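Local coordinates for autophagy-related protein 9 (Schizosaccharomyces pombe, PDB 7D0I) that scrambles phospholipids between membrane leaflets through the central pore of its homotrimer, supplying membrane for the growing autophagosome, at residues N402-L407 and C628-V633; A451-R456 and Y600-V605; Q492-N497 and L561-E566. The protein carries 1 engineered substitution. One frame throughout, in Å; residues are numbered along the deposited sequence.

Contact 1 of 3, residues N402-L407 and C628-V633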
loop_
_atom_site.group_PDB
_atom_site.type_symbol
_atom_site.label_atom_id
_atom_site.label_comp_id
_atom_site.label_asym_id
_atom_site.label_seq_id
_atom_site.Cartn_x
_atom_site.Cartn_y
_atom_site.Cartn_z
ATOM N N ASN A 402 39.675 -38.996 -5.318
ATOM C CA ASN A 402 40.920 -39.686 -5.622
ATOM C C ASN A 402 41.214 -39.726 -7.111
ATOM O O ASN A 402 42.377 -39.877 -7.496
ATOM C CB ASN A 402 40.889 -41.111 -5.071
ATOM C CG ASN A 402 40.701 -41.152 -3.572
ATOM O OD1 ASN A 402 39.613 -41.438 -3.077
ATOM N ND2 ASN A 402 41.765 -40.864 -2.837
ATOM N N SER A 403 40.192 -39.595 -7.949
ATOM C CA SER A 403 40.356 -39.613 -9.392
ATOM C C SER A 403 40.612 -38.229 -9.968
ATOM O O SER A 403 40.576 -38.062 -11.188
ATOM C CB SER A 403 39.123 -40.228 -10.052
ATOM O OG SER A 403 39.460 -40.847 -11.277
ATOM N N ARG A 404 40.882 -37.236 -9.119
ATOM C CA ARG A 404 41.077 -35.872 -9.590
ATOM C C ARG A 404 42.346 -35.697 -10.405
ATOM O O ARG A 404 42.509 -34.652 -11.035
ATOM C CB ARG A 404 41.108 -34.904 -8.410
ATOM C CG ARG A 404 42.252 -35.150 -7.453
ATOM C CD ARG A 404 42.440 -33.982 -6.511
ATOM N NE ARG A 404 43.102 -32.865 -7.169
ATOM C CZ ARG A 404 43.177 -31.642 -6.662
ATOM N NH1 ARG A 404 43.800 -30.682 -7.328
ATOM N NH2 ARG A 404 42.622 -31.374 -5.490
ATOM N N LYS A 405 43.251 -36.669 -10.396
ATOM C CA LYS A 405 44.466 -36.574 -11.188
ATOM C C LYS A 405 44.362 -37.295 -12.520
ATOM O O LYS A 405 45.089 -36.946 -13.452
ATOM C CB LYS A 405 45.659 -37.139 -10.406
ATOM C CG LYS A 405 45.898 -36.469 -9.066
ATOM C CD LYS A 405 46.292 -35.014 -9.230
ATOM C CE LYS A 405 47.623 -34.882 -9.944
ATOM N NZ LYS A 405 48.729 -35.516 -9.175
ATOM N N ARG A 406 43.486 -38.291 -12.627
ATOM C CA ARG A 406 43.287 -38.971 -13.898
ATOM C C ARG A 406 42.383 -38.159 -14.813
ATOM O O ARG A 406 42.672 -38.007 -16.003
ATOM C CB ARG A 406 42.697 -40.359 -13.662
ATOM C CG ARG A 406 42.357 -41.107 -14.928
ATOM C CD ARG A 406 41.810 -42.485 -14.613
ATOM N NE ARG A 406 40.677 -42.424 -13.700
ATOM C CZ ARG A 406 39.405 -42.441 -14.085
ATOM N NH1 ARG A 406 38.440 -42.382 -13.182
ATOM N NH2 ARG A 406 39.103 -42.525 -15.371
ATOM N N LEU A 407 41.287 -37.632 -14.271
ATOM C CA LEU A 407 40.370 -36.838 -15.077
ATOM C C LEU A 407 41.010 -35.528 -15.511
ATOM O O LEU A 407 40.845 -35.101 -16.658
ATOM C CB LEU A 407 39.091 -36.572 -14.295
ATOM C CG LEU A 407 38.364 -37.816 -13.812
ATOM C CD1 LEU A 407 37.198 -37.406 -12.970
ATOM C CD2 LEU A 407 37.901 -38.635 -14.985
ATOM N N CYS A 628 44.162 -24.611 -17.057
ATOM C CA CYS A 628 42.994 -24.485 -16.200
ATOM C C CYS A 628 42.174 -25.767 -16.138
ATOM O O CYS A 628 41.023 -25.737 -15.702
ATOM C CB CYS A 628 42.117 -23.326 -16.673
ATOM S SG CYS A 628 42.868 -21.702 -16.527
ATOM N N SER A 629 42.742 -26.894 -16.567
ATOM C CA SER A 629 41.973 -28.131 -16.591
ATOM C C SER A 629 41.706 -28.634 -15.183
ATOM O O SER A 629 40.562 -28.942 -14.833
ATOM C CB SER A 629 42.703 -29.188 -17.409
ATOM O OG SER A 629 43.955 -29.479 -16.828
ATOM N N GLN A 630 42.751 -28.712 -14.357
ATOM C CA GLN A 630 42.605 -29.206 -12.992
ATOM C C GLN A 630 41.453 -28.516 -12.275
ATOM O O GLN A 630 40.509 -29.167 -11.819
ATOM C CB GLN A 630 43.910 -29.009 -12.224
ATOM C CG GLN A 630 43.921 -29.667 -10.861
ATOM C CD GLN A 630 43.935 -31.175 -10.951
ATOM O OE1 GLN A 630 44.864 -31.767 -11.495
ATOM N NE2 GLN A 630 42.897 -31.805 -10.425
ATOM N N ASP A 631 41.511 -27.183 -12.195
ATOM C CA ASP A 631 40.449 -26.410 -11.556
ATOM C C ASP A 631 39.078 -26.858 -12.031
ATOM O O ASP A 631 38.177 -27.096 -11.219
ATOM C CB ASP A 631 40.635 -24.923 -11.840
ATOM C CG ASP A 631 41.721 -24.304 -10.999
ATOM O OD1 ASP A 631 42.050 -24.876 -9.940
ATOM O OD2 ASP A 631 42.238 -23.239 -11.392
ATOM N N ILE A 632 38.912 -27.002 -13.345
ATOM C CA ILE A 632 37.614 -27.375 -13.894
ATOM C C ILE A 632 37.113 -28.651 -13.241
ATOM O O ILE A 632 35.992 -28.705 -12.726
ATOM C CB ILE A 632 37.695 -27.514 -15.421
ATOM C CG1 ILE A 632 37.865 -26.142 -16.056
ATOM C CG2 ILE A 632 36.459 -28.184 -15.950
ATOM C CD1 ILE A 632 38.301 -26.197 -17.477
ATOM N N VAL A 633 37.961 -29.682 -13.205
ATOM C CA VAL A 633 37.572 -30.929 -12.554
ATOM C C VAL A 633 37.149 -30.661 -11.116
ATOM O O VAL A 633 36.064 -31.073 -10.683
ATOM C CB VAL A 633 38.720 -31.948 -12.621
ATOM C CG1 VAL A 633 38.361 -33.175 -11.830
ATOM C CG2 VAL A 633 38.993 -32.313 -14.051
#
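The starts of two helices, probably both cytoplasmic, meet here: Arg404 and Leu407 in the first turn of helix 404-410 face Gln630 and Val633 near the start of helix 629-638. The polar link is a side-chain-to-backbone hydrogen bond from Gln630 NE2 to Arg404 O, 2.9 Å long and fairly straight at 163°. The acceptor lies near the amide plane of Gln630, whereas the donor sits well above the carbonyl plane of Arg404. A bend at chi2 (69°) turns the glutamine amide across the arginine chain, the two side chains crossing at about a right angle. Arg404 NH1 passes 3.4 Å from Gln630 NE2, but both are donors and do not bond; Asp634 draws the two side chains together, in a salt bridge with Arg404 NH2 and as acceptor of a hydrogen bond from Gln630 NE2. Ser408 bonds the other end of the amide, at OE1, and these bonds together should hold the amide of Gln630 against turning over. Beside this polar cluster, Val633 points toward the other helix and sets its two methyls against Leu407: Val633 CG1 rests 4.3 Å from Leu407 CB, and Val633 CG2 lies 4.1 Å from Leu407 C.

Contact 2 of 3, residues A451-R456 and Y600-V605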
loop_
_atom_site.group_PDB
_atom_site.type_symbol
_atom_site.label_atom_id
_atom_site.label_comp_id
_atom_site.label_asym_id
_atom_site.label_seq_id
_atom_site.Cartn_x
_atom_site.Cartn_y
_atom_site.Cartn_z
ATOM N N ALA A 451 22.622 3.186 -39.653
ATOM C CA ALA A 451 22.661 1.851 -39.068
ATOM C C ALA A 451 24.075 1.309 -38.962
ATOM O O ALA A 451 24.274 0.091 -39.018
ATOM C CB ALA A 451 21.782 0.896 -39.872
ATOM N N LEU A 452 25.066 2.189 -38.837
ATOM C CA LEU A 452 26.421 1.775 -38.503
ATOM C C LEU A 452 26.708 1.877 -37.017
ATOM O O LEU A 452 27.555 1.139 -36.506
ATOM C CB LEU A 452 27.439 2.617 -39.278
ATOM C CG LEU A 452 28.891 2.131 -39.336
ATOM C CD1 LEU A 452 29.489 2.483 -40.678
ATOM C CD2 LEU A 452 29.726 2.731 -38.220
ATOM N N SER A 453 26.018 2.769 -36.313
ATOM C CA SER A 453 26.165 2.916 -34.874
ATOM C C SER A 453 25.182 2.062 -34.092
ATOM O O SER A 453 24.928 2.344 -32.916
ATOM C CB SER A 453 26.002 4.384 -34.476
ATOM O OG SER A 453 25.872 4.508 -33.071
ATOM N N THR A 454 24.605 1.037 -34.712
ATOM C CA THR A 454 23.726 0.134 -33.990
ATOM C C THR A 454 24.549 -0.680 -33.007
ATOM O O THR A 454 25.436 -1.436 -33.410
ATOM C CB THR A 454 22.987 -0.783 -34.953
ATOM O OG1 THR A 454 21.980 -0.034 -35.644
ATOM C CG2 THR A 454 22.332 -1.912 -34.199
ATOM N N ARG A 455 24.266 -0.519 -31.724
ATOM C CA ARG A 455 25.021 -1.191 -30.684
ATOM C C ARG A 455 24.259 -2.402 -30.171
ATOM O O ARG A 455 23.029 -2.407 -30.102
ATOM C CB ARG A 455 25.326 -0.233 -29.538
ATOM C CG ARG A 455 26.152 0.960 -29.954
ATOM C CD ARG A 455 26.237 1.990 -28.851
ATOM N NE ARG A 455 27.317 1.710 -27.917
ATOM C CZ ARG A 455 28.492 2.322 -27.948
ATOM N NH1 ARG A 455 28.722 3.247 -28.861
ATOM N NH2 ARG A 455 29.429 2.019 -27.068
ATOM N N ARG A 456 25.015 -3.437 -29.825
ATOM C CA ARG A 456 24.489 -4.681 -29.297
ATOM C C ARG A 456 25.424 -5.163 -28.201
ATOM O O ARG A 456 26.573 -4.729 -28.114
ATOM C CB ARG A 456 24.359 -5.741 -30.391
ATOM C CG ARG A 456 23.358 -5.414 -31.471
ATOM C CD ARG A 456 21.960 -5.779 -31.046
ATOM N NE ARG A 456 20.956 -5.363 -32.015
ATOM C CZ ARG A 456 20.279 -4.222 -31.945
ATOM N NH1 ARG A 456 20.495 -3.380 -30.948
ATOM N NH2 ARG A 456 19.383 -3.927 -32.873
ATOM N N TYR A 600 28.594 -3.163 -24.143
ATOM C CA TYR A 600 27.559 -2.802 -25.109
ATOM C C TYR A 600 28.251 -2.130 -26.283
ATOM O O TYR A 600 28.367 -0.907 -26.320
ATOM C CB TYR A 600 26.562 -1.898 -24.431
ATOM C CG TYR A 600 25.433 -1.348 -25.253
ATOM C CD1 TYR A 600 24.374 -2.141 -25.628
ATOM C CD2 TYR A 600 25.384 -0.012 -25.575
ATOM C CE1 TYR A 600 23.331 -1.632 -26.343
ATOM C CE2 TYR A 600 24.346 0.503 -26.289
ATOM C CZ TYR A 600 23.323 -0.310 -26.672
ATOM O OH TYR A 600 22.280 0.205 -27.393
ATOM N N SER A 601 28.706 -2.923 -27.243
ATOM C CA SER A 601 29.616 -2.448 -28.272
ATOM C C SER A 601 28.865 -2.161 -29.561
ATOM O O SER A 601 27.648 -2.300 -29.647
ATOM C CB SER A 601 30.724 -3.466 -28.520
ATOM O OG SER A 601 31.549 -3.618 -27.383
ATOM N N TYR A 602 29.607 -1.748 -30.581
ATOM C CA TYR A 602 29.045 -1.597 -31.910
ATOM C C TYR A 602 28.885 -2.959 -32.561
ATOM O O TYR A 602 29.660 -3.881 -32.310
ATOM C CB TYR A 602 29.936 -0.722 -32.786
ATOM C CG TYR A 602 29.994 0.723 -32.373
ATOM C CD1 TYR A 602 28.926 1.567 -32.596
ATOM C CD2 TYR A 602 31.132 1.247 -31.784
ATOM C CE1 TYR A 602 28.977 2.882 -32.228
ATOM C CE2 TYR A 602 31.192 2.563 -31.412
ATOM C CZ TYR A 602 30.113 3.377 -31.637
ATOM O OH TYR A 602 30.166 4.696 -31.268
ATOM N N ARG A 603 27.875 -3.083 -33.416
ATOM C CA ARG A 603 27.645 -4.365 -34.064
ATOM C C ARG A 603 28.779 -4.727 -35.013
ATOM O O ARG A 603 29.117 -5.906 -35.155
ATOM C CB ARG A 603 26.312 -4.343 -34.800
ATOM C CG ARG A 603 26.015 -5.609 -35.557
ATOM C CD ARG A 603 24.776 -5.448 -36.398
ATOM N NE ARG A 603 23.560 -5.509 -35.603
ATOM C CZ ARG A 603 22.346 -5.282 -36.085
ATOM N NH1 ARG A 603 22.190 -4.967 -37.363
ATOM N NH2 ARG A 603 21.288 -5.360 -35.293
ATOM N N ILE A 604 29.396 -3.735 -35.652
ATOM C CA ILE A 604 30.491 -4.022 -36.571
ATOM C C ILE A 604 31.727 -4.475 -35.804
ATOM O O ILE A 604 32.465 -5.358 -36.256
ATOM C CB ILE A 604 30.775 -2.793 -37.453
ATOM C CG1 ILE A 604 31.946 -3.068 -38.388
ATOM C CG2 ILE A 604 31.034 -1.569 -36.605
ATOM C CD1 ILE A 604 31.672 -4.165 -39.386
ATOM N N VAL A 605 31.965 -3.894 -34.629
ATOM C CA VAL A 605 33.052 -4.368 -33.781
ATOM C C VAL A 605 32.772 -5.788 -33.317
ATOM O O VAL A 605 33.682 -6.626 -33.242
ATOM C CB VAL A 605 33.251 -3.414 -32.593
ATOM C CG1 VAL A 605 34.314 -3.947 -31.674
ATOM C CG2 VAL A 605 33.626 -2.045 -33.090
#
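Arg455 and Arg456 pair with Ser601 and Tyr602 in a two-stranded antiparallel sheet. In its hydrogen-bonded pair, Arg456 N donates to Ser601 O at 2.9 Å, and a weak bond returns from Ser601 N to Arg456 O; Arg455 and Tyr602 form the adjoining non-hydrogen-bonded pair. Past the strand, Arg603 N, in the first residue of helix 603-624, reaches Thr454 O at 2.9 Å and extends the backbone ladder into the helix start.

Most of the aromatic contacts involve Arg455, which runs between two tyrosines. Arg455 CB makes a CH-pi contact over the Tyr600 face, 3.8 Å from the ring centroid. A turn at chi3 (86°) then carries the guanidinium over the Tyr602 face in a cation-pi contact, with Arg455 CZ 4.4 Å from the centroid of the Tyr602 ring. Arg455 NE also donates to Tyr600 O at 3.2 Å, from above the carbonyl plane. With an alanine here, Tyr602 would probably lose the cation over its face and Tyr600 O its guanidinium donor. Ser453 OG meets the same Tyr602 ring at its edge.

Arg456 and Arg603 run side by side, and Thr454 CG2 lies over a guanidinium face of each. Their charges gather round Glu559 of a neighbouring subunit, in a salt bridge with Arg603 and a weak, long ion pair with Arg456.

Around the sheet, Tyr600 packs on helix 483-489, where its hydroxyl hydrogen-bonds Ser487, while Arg603 and Ile604 lean on Tyr445 of helix 427-447.

Contact 3 of 3, residues Q492-N497 and L561-E566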
loop_
_atom_site.group_PDB
_atom_site.type_symbol
_atom_site.label_atom_id
_atom_site.label_comp_id
_atom_site.label_asym_id
_atom_site.label_seq_id
_atom_site.Cartn_x
_atom_site.Cartn_y
_atom_site.Cartn_z
ATOM N N GLN A 492 23.846 10.046 -22.302
ATOM C CA GLN A 492 23.790 11.029 -21.231
ATOM C C GLN A 492 25.139 11.642 -20.917
ATOM O O GLN A 492 25.269 12.288 -19.876
ATOM C CB GLN A 492 23.225 10.399 -19.963
ATOM C CG GLN A 492 21.893 9.730 -20.143
ATOM C CD GLN A 492 20.811 10.695 -20.508
ATOM O OE1 GLN A 492 20.163 11.264 -19.640
ATOM N NE2 GLN A 492 20.597 10.884 -21.797
ATOM N N PHE A 493 26.138 11.466 -21.775
ATOM C CA PHE A 493 27.492 11.953 -21.520
ATOM C C PHE A 493 27.945 12.836 -22.674
ATOM O O PHE A 493 28.813 12.447 -23.462
ATOM C CB PHE A 493 28.458 10.792 -21.316
ATOM C CG PHE A 493 28.176 9.993 -20.090
ATOM C CD1 PHE A 493 28.905 10.191 -18.946
ATOM C CD2 PHE A 493 27.169 9.056 -20.076
ATOM C CE1 PHE A 493 28.642 9.466 -17.819
ATOM C CE2 PHE A 493 26.905 8.334 -18.953
ATOM C CZ PHE A 493 27.643 8.538 -17.825
ATOM N N PRO A 494 27.388 14.035 -22.792
ATOM C CA PRO A 494 27.783 14.932 -23.877
ATOM C C PRO A 494 29.081 15.653 -23.539
ATOM O O PRO A 494 29.555 15.645 -22.405
ATOM C CB PRO A 494 26.608 15.905 -23.953
ATOM C CG PRO A 494 26.148 15.999 -22.556
ATOM C CD PRO A 494 26.366 14.649 -21.932
ATOM N N ASP A 495 29.654 16.280 -24.557
ATOM C CA ASP A 495 30.907 17.015 -24.421
ATOM C C ASP A 495 30.572 18.499 -24.409
ATOM O O ASP A 495 30.409 19.118 -25.463
ATOM C CB ASP A 495 31.868 16.666 -25.550
ATOM C CG ASP A 495 33.288 17.053 -25.237
ATOM O OD1 ASP A 495 33.545 17.495 -24.100
ATOM O OD2 ASP A 495 34.151 16.915 -26.126
ATOM N N PHE A 496 30.479 19.077 -23.210
ATOM C CA PHE A 496 30.025 20.456 -23.094
ATOM C C PHE A 496 31.022 21.429 -23.709
ATOM O O PHE A 496 30.623 22.416 -24.336
ATOM C CB PHE A 496 29.768 20.796 -21.631
ATOM C CG PHE A 496 28.632 20.036 -21.033
ATOM C CD1 PHE A 496 27.350 20.194 -21.522
ATOM C CD2 PHE A 496 28.838 19.171 -19.979
ATOM C CE1 PHE A 496 26.298 19.499 -20.976
ATOM C CE2 PHE A 496 27.788 18.473 -19.428
ATOM C CZ PHE A 496 26.517 18.637 -19.927
ATOM N N ASN A 497 32.319 21.162 -23.557
ATOM C CA ASN A 497 33.322 22.027 -24.163
ATOM C C ASN A 497 33.298 21.965 -25.682
ATOM O O ASN A 497 33.859 22.848 -26.335
ATOM C CB ASN A 497 34.709 21.661 -23.650
ATOM C CG ASN A 497 34.766 21.599 -22.146
ATOM O OD1 ASN A 497 33.753 21.382 -21.489
ATOM N ND2 ASN A 497 35.954 21.789 -21.589
ATOM N N LEU A 561 16.620 19.811 -22.275
ATOM C CA LEU A 561 17.009 18.413 -22.169
ATOM C C LEU A 561 17.784 18.235 -20.876
ATOM O O LEU A 561 18.752 18.958 -20.626
ATOM C CB LEU A 561 17.855 17.985 -23.365
ATOM C CG LEU A 561 17.705 16.555 -23.874
ATOM C CD1 LEU A 561 16.292 16.320 -24.341
ATOM C CD2 LEU A 561 18.674 16.304 -25.003
ATOM N N VAL A 562 17.356 17.287 -20.057
ATOM C CA VAL A 562 17.932 17.062 -18.740
ATOM C C VAL A 562 18.751 15.784 -18.808
ATOM O O VAL A 562 18.204 14.693 -19.011
ATOM C CB VAL A 562 16.856 16.978 -17.652
ATOM C CG1 VAL A 562 17.496 16.745 -16.301
ATOM C CG2 VAL A 562 16.025 18.246 -17.640
ATOM N N PHE A 563 20.062 15.915 -18.637
ATOM C CA PHE A 563 20.965 14.777 -18.634
ATOM C C PHE A 563 21.090 14.234 -17.220
ATOM O O PHE A 563 21.430 14.973 -16.294
ATOM C CB PHE A 563 22.334 15.184 -19.167
ATOM C CG PHE A 563 22.310 15.634 -20.587
ATOM C CD1 PHE A 563 21.690 14.871 -21.550
ATOM C CD2 PHE A 563 22.890 16.824 -20.958
ATOM C CE1 PHE A 563 21.663 15.279 -22.860
ATOM C CE2 PHE A 563 22.862 17.236 -22.267
ATOM C CZ PHE A 563 22.246 16.462 -23.218
ATOM N N ALA A 564 20.814 12.944 -17.058
ATOM C CA ALA A 564 20.893 12.291 -15.753
ATOM C C ALA A 564 21.426 10.886 -15.950
ATOM O O ALA A 564 20.657 9.928 -16.104
ATOM C CB ALA A 564 19.532 12.270 -15.059
ATOM N N PRO A 565 22.748 10.720 -15.953
ATOM C CA PRO A 565 23.312 9.391 -16.220
ATOM C C PRO A 565 22.994 8.353 -15.161
ATOM O O PRO A 565 22.867 7.173 -15.499
ATOM C CB PRO A 565 24.816 9.665 -16.307
ATOM C CG PRO A 565 25.015 10.949 -15.622
ATOM C CD PRO A 565 23.791 11.748 -15.872
ATOM N N GLU A 566 22.847 8.739 -13.896
ATOM C CA GLU A 566 22.682 7.734 -12.854
ATOM C C GLU A 566 21.322 7.053 -12.933
ATOM O O GLU A 566 21.226 5.833 -12.764
ATOM C CB GLU A 566 22.877 8.357 -11.478
ATOM C CG GLU A 566 23.107 7.325 -10.395
ATOM C CD GLU A 566 22.352 7.628 -9.123
ATOM O OE1 GLU A 566 21.511 8.549 -9.128
ATOM O OE2 GLU A 566 22.597 6.936 -8.113
#
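The ring of Phe563 is met from three directions by the segment 492-497. Over one face sits the Pro494 ring, whose CG makes a CH-pi contact 3.9 Å from the Phe563 centroid and 28° off the ring normal. At the edge, near the ring plane, is the amide nitrogen of Gln492, NE2, 4.1 Å from Phe563 CD1, with amide and ring planes almost perpendicular. Phe496 arrives obliquely, its side chain sliding past Phe563 in the opposite direction until Phe496 CZ stands 4.2 Å from Phe563 CD2. A second aromatic-proline pair has the roles reversed: the Phe493 ring, through CZ, abuts Pro565 CB.

Between these apolar groups the buried Gln492 supplies the polar link. Its CG lies anti to the carbonyl carbon (chi1 -54°) and the chain bends at chi2, which brings the amide to Ala564. There Gln492 OE1 accepts the backbone N-H of Ala564 in a nearly straight bond, 3.1 Å from Ala564 N, the donor tilted from the plane of the side-chain carbonyl. Gln492 CB meanwhile covers the proline backbone, 3.9 Å from Pro565 CA.

A neighbouring subunit also takes part: its Lys197 makes a cation-pi contact with Phe496, and its Thr299 packs on Phe493.

The arrangement joins two helix entries, the lead-in to transmembrane helix 496-520 and the start of helix 565-576. Ala564 is the N-cap of the latter and Pro565 its first residue, a position where proline is favoured because no backbone N-H is needed there.

None of the three contacts is a fully buried core. Contact 2 lies closest to the chain centre, its own centre about 13 Å away, yet is a surface contact; contacts 1 and 3 are peripheral, near 30 Å, and partly buried. Contacts 2 and 1 use successive helices, 603-624 and 629-638, although their centres are about 40 Å apart. Contacts 2 and 3 are nearer, about 21 Å between centres, without touching. Chemistry follows place: contact 1 joins two helices through a side-chain amide and a valine, contact 2 combines strand pairing with arginines, and contact 3 packs prolines on phenylalanines round a single glutamine-to-backbone bond. All three have a neighbouring subunit within reach, contact 1 through Asn402 alone.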